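Local structure of mutual gliding-motility protein MglA (Myxococcus xanthus DK 1622, 6H17) at residues 97-102 / 134-139. The protein binds and hydrolyses GTP as a small Arf-family GTPase, an intracellular switch that coordinates adventurous and social gliding and controls the direction and speed of movement. Residues are numbered along the deposited sequence; the frame is centred on the assembly and turned at random.
Sequences DGVVFV and IPYVIQ
F101 and Y136 meet on the side of the sheet that helix 110-125 covers. The tyrosine ring is edge-on to the neighbouring strand: CE1 lies 3.7 Å from CB of F101, and the carbonyl oxygen of V99 also sits in the ring plane, at its edge. CG anti to the backbone N (chi1 168°) carries the ring out along the sheet, and chi2 of 44° turns its CD1-CE1 edge toward V99 O and F101 CB; L117 touches both aromatic side chains. F101 and I138 run side by side in the same direction, CD1 to CD1 3.9 Å. Four backbone hydrogen bonds of 2.8 to 3.0 Å pair the strands in parallel: V99 N to P135 O, V137 N to V99 O, F101 N to V137 O and Q139 N to F101 O. V100, V102, V137 and Q139 occupy the opposite face. The extended Q139 chain stands alongside V102, its OE1 3.5 Å from V102 CG1. At the strand entry, I134 turns CG1 to within 3.6 Å of D97 O, which P135 CD approaches to 3.3 Å; I134 CD1 makes a loose apolar contact with V99 CG2. An alanine at I134 lacks CG2 and the ethyl arm and would probably open a gap beside D97 O and V99 CG2. This is the right-handed beta-alpha-beta crossover 98-104, 110-125, 136-141 of the P-loop GTPase fold; V102's side chain is about 6 Å from bound GTPgammaS. Helices cover both apolar faces, 110-125 and 176-193, and in the second the buried Q139 amide is a polar tie: N28 of helix 25-35 donates to OE1, and NE2 hydrogen-bonds to OG1 of T179.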
ATOM      1  N   ASP A  97       6.102   6.147   4.333  1.00 12.92           N
ATOM      2  CA  ASP A  97       5.357   7.387   4.538  1.00 14.68           C
ATOM      3  C   ASP A  97       3.853   7.202   4.513  1.00 13.74           C
ATOM      4  O   ASP A  97       3.137   8.000   5.127  1.00 15.60           O
ATOM      5  CB  ASP A  97       5.752   8.421   3.482  1.00 14.90           C
ATOM      6  CG  ASP A  97       7.211   8.757   3.555  1.00 16.55           C
ATOM      7  OD1 ASP A  97       7.662   9.181   4.641  1.00 17.95           O
ATOM      8  OD2 ASP A  97       7.935   8.538   2.572  1.00 16.67           O
ATOM      9  N   GLY A  98       3.352   6.208   3.805  1.00 13.28           N
ATOM     10  CA  GLY A  98       1.927   5.913   3.831  1.00 13.23           C
ATOM     11  C   GLY A  98       1.710   4.450   3.535  1.00 12.25           C
ATOM     12  O   GLY A  98       2.522   3.818   2.851  1.00 12.37           O
ATOM     13  N   VAL A  99       0.603   3.915   4.040  1.00 11.13           N
ATOM     14  CA  VAL A  99       0.283   2.502   3.877  1.00 11.73           C
ATOM     15  C   VAL A  99      -1.106   2.332   3.284  1.00 11.51           C
ATOM     16  O   VAL A  99      -2.051   3.047   3.641  1.00 12.11           O
ATOM     17  CB  VAL A  99       0.369   1.752   5.219  1.00 12.84           C
ATOM     18  CG1 VAL A  99      -0.140   0.328   5.090  1.00 17.03           C
ATOM     19  CG2 VAL A  99       1.789   1.744   5.740  1.00 15.82           C
ATOM     20  N   VAL A 100      -1.230   1.372   2.375  1.00 11.41           N
ATOM     21  CA  VAL A 100      -2.517   0.878   1.897  1.00 11.18           C
ATOM     22  C   VAL A 100      -2.618  -0.548   2.395  1.00 11.35           C
ATOM     23  O   VAL A 100      -1.767  -1.385   2.053  1.00 12.63           O
ATOM     24  CB  VAL A 100      -2.616   0.900   0.367  1.00 10.95           C
ATOM     25  CG1 VAL A 100      -3.922   0.259  -0.072  1.00 11.19           C
ATOM     26  CG2 VAL A 100      -2.496   2.316  -0.175  1.00 12.37           C
ATOM     27  N   PHE A 101      -3.641  -0.845   3.195  1.00 10.83           N
ATOM     28  CA  PHE A 101      -3.915  -2.223   3.582  1.00  9.99           C
ATOM     29  C   PHE A 101      -4.932  -2.793   2.607  1.00 10.26           C
ATOM     30  O   PHE A 101      -6.058  -2.295   2.528  1.00 11.89           O
ATOM     31  CB  PHE A 101      -4.435  -2.335   5.008  1.00 12.43           C
ATOM     32  CG  PHE A 101      -4.596  -3.760   5.448  1.00 11.10           C
ATOM     33  CD1 PHE A 101      -5.799  -4.447   5.292  1.00 12.45           C
ATOM     34  CD2 PHE A 101      -3.515  -4.435   5.981  1.00 12.21           C
ATOM     35  CE1 PHE A 101      -5.918  -5.769   5.692  1.00 13.00           C
ATOM     36  CE2 PHE A 101      -3.622  -5.759   6.370  1.00 12.72           C
ATOM     37  CZ  PHE A 101      -4.815  -6.410   6.253  1.00 12.41           C
ATOM     38  N   VAL A 102      -4.558  -3.839   1.886  1.00 10.54           N
ATOM     39  CA  VAL A 102      -5.418  -4.498   0.919  1.00 10.46           C
ATOM     40  C   VAL A 102      -6.007  -5.723   1.600  1.00 11.45           C
ATOM     41  O   VAL A 102      -5.297  -6.694   1.879  1.00 12.05           O
ATOM     42  CB  VAL A 102      -4.658  -4.881  -0.354  1.00 10.66           C
ATOM     43  CG1 VAL A 102      -5.584  -5.571  -1.344  1.00 11.32           C
ATOM     44  CG2 VAL A 102      -3.995  -3.659  -0.994  1.00 12.56           C
ATOM     45  N   ILE A 134      -0.051   7.424  10.996  1.00 22.93           N
ATOM     46  CA  ILE A 134       0.533   7.458   9.657  1.00 20.31           C
ATOM     47  C   ILE A 134      -0.569   7.584   8.608  1.00 16.48           C
ATOM     48  O   ILE A 134      -1.687   7.086   8.808  1.00 18.91           O
ATOM     49  CB  ILE A 134       1.404   6.204   9.450  1.00 21.13           C
ATOM     50  CG1 ILE A 134       2.356   6.348   8.264  1.00 30.74           C
ATOM     51  CG2 ILE A 134       0.543   4.987   9.264  1.00 20.64           C
ATOM     52  CD1 ILE A 134       3.284   5.146   8.091  1.00 40.86           C
ATOM     53  N   PRO A 135      -0.308   8.244   7.481  1.00 15.24           N
ATOM     54  CA  PRO A 135      -1.239   8.159   6.345  1.00 15.85           C
ATOM     55  C   PRO A 135      -1.563   6.711   6.014  1.00 14.20           C
ATOM     56  O   PRO A 135      -0.662   5.890   5.803  1.00 14.13           O
ATOM     57  CB  PRO A 135      -0.459   8.838   5.220  1.00 14.89           C
ATOM     58  CG  PRO A 135       0.341   9.887   5.967  1.00 15.39           C
ATOM     59  CD  PRO A 135       0.799   9.186   7.204  1.00 14.86           C
ATOM     60  N   TYR A 136      -2.860   6.393   5.968  1.00 14.06           N
ATOM     61  CA  TYR A 136      -3.305   5.003   5.941  1.00 13.64           C
ATOM     62  C   TYR A 136      -4.691   4.925   5.329  1.00 13.90           C
ATOM     63  O   TYR A 136      -5.607   5.632   5.752  1.00 14.21           O
ATOM     64  CB  TYR A 136      -3.296   4.448   7.374  1.00 15.28           C
ATOM     65  CG  TYR A 136      -3.991   3.121   7.551  1.00 14.91           C
ATOM     66  CD1 TYR A 136      -3.795   2.097   6.655  1.00 17.05           C
ATOM     67  CD2 TYR A 136      -4.846   2.896   8.625  1.00 16.84           C
ATOM     68  CE1 TYR A 136      -4.442   0.885   6.788  1.00 19.52           C
ATOM     69  CE2 TYR A 136      -5.495   1.672   8.781  1.00 18.43           C
ATOM     70  CZ  TYR A 136      -5.282   0.680   7.847  1.00 18.11           C
ATOM     71  OH  TYR A 136      -5.901  -0.553   7.939  1.00 19.38           O
ATOM     72  N   VAL A 137      -4.839   4.062   4.334  1.00 12.10           N
ATOM     73  CA  VAL A 137      -6.100   3.816   3.641  1.00 11.92           C
ATOM     74  C   VAL A 137      -6.294   2.318   3.570  1.00 12.04           C
ATOM     75  O   VAL A 137      -5.324   1.565   3.416  1.00 12.72           O
ATOM     76  CB  VAL A 137      -6.080   4.427   2.229  1.00 13.67           C
ATOM     77  CG1 VAL A 137      -7.327   4.065   1.425  1.00 20.09           C
ATOM     78  CG2 VAL A 137      -5.889   5.952   2.316  1.00 16.79           C
ATOM     79  N   ILE A 138      -7.533   1.876   3.683  1.00 11.26           N
ATOM     80  CA  ILE A 138      -7.869   0.458   3.580  1.00 11.40           C
ATOM     81  C   ILE A 138      -8.684   0.203   2.317  1.00 10.31           C
ATOM     82  O   ILE A 138      -9.584   0.982   1.965  1.00 12.52           O
ATOM     83  CB  ILE A 138      -8.580  -0.073   4.845  1.00 11.94           C
ATOM     84  CG1 ILE A 138      -8.681  -1.610   4.774  1.00 12.21           C
ATOM     85  CG2 ILE A 138      -9.930   0.561   5.055  1.00 13.66           C
ATOM     86  CD1 ILE A 138      -8.880  -2.269   6.156  1.00 14.63           C
ATOM     87  N   GLN A 139      -8.372  -0.894   1.645  1.00 11.22           N
ATOM     88  CA  GLN A 139      -9.056  -1.323   0.437  1.00 10.48           C
ATOM     89  C   GLN A 139      -9.712  -2.669   0.671  1.00 11.10           C
ATOM     90  O   GLN A 139      -9.053  -3.617   1.112  1.00 11.76           O
ATOM     91  CB  GLN A 139      -8.047  -1.430  -0.701  1.00 10.66           C
ATOM     92  CG  GLN A 139      -8.678  -1.788  -2.035  1.00 11.51           C
ATOM     93  CD  GLN A 139      -7.658  -2.015  -3.112  1.00 10.84           C
ATOM     94  OE1 GLN A 139      -7.224  -3.142  -3.344  1.00 10.97           O
ATOM     95  NE2 GLN A 139      -7.257  -0.934  -3.789  1.00 11.73           N
TER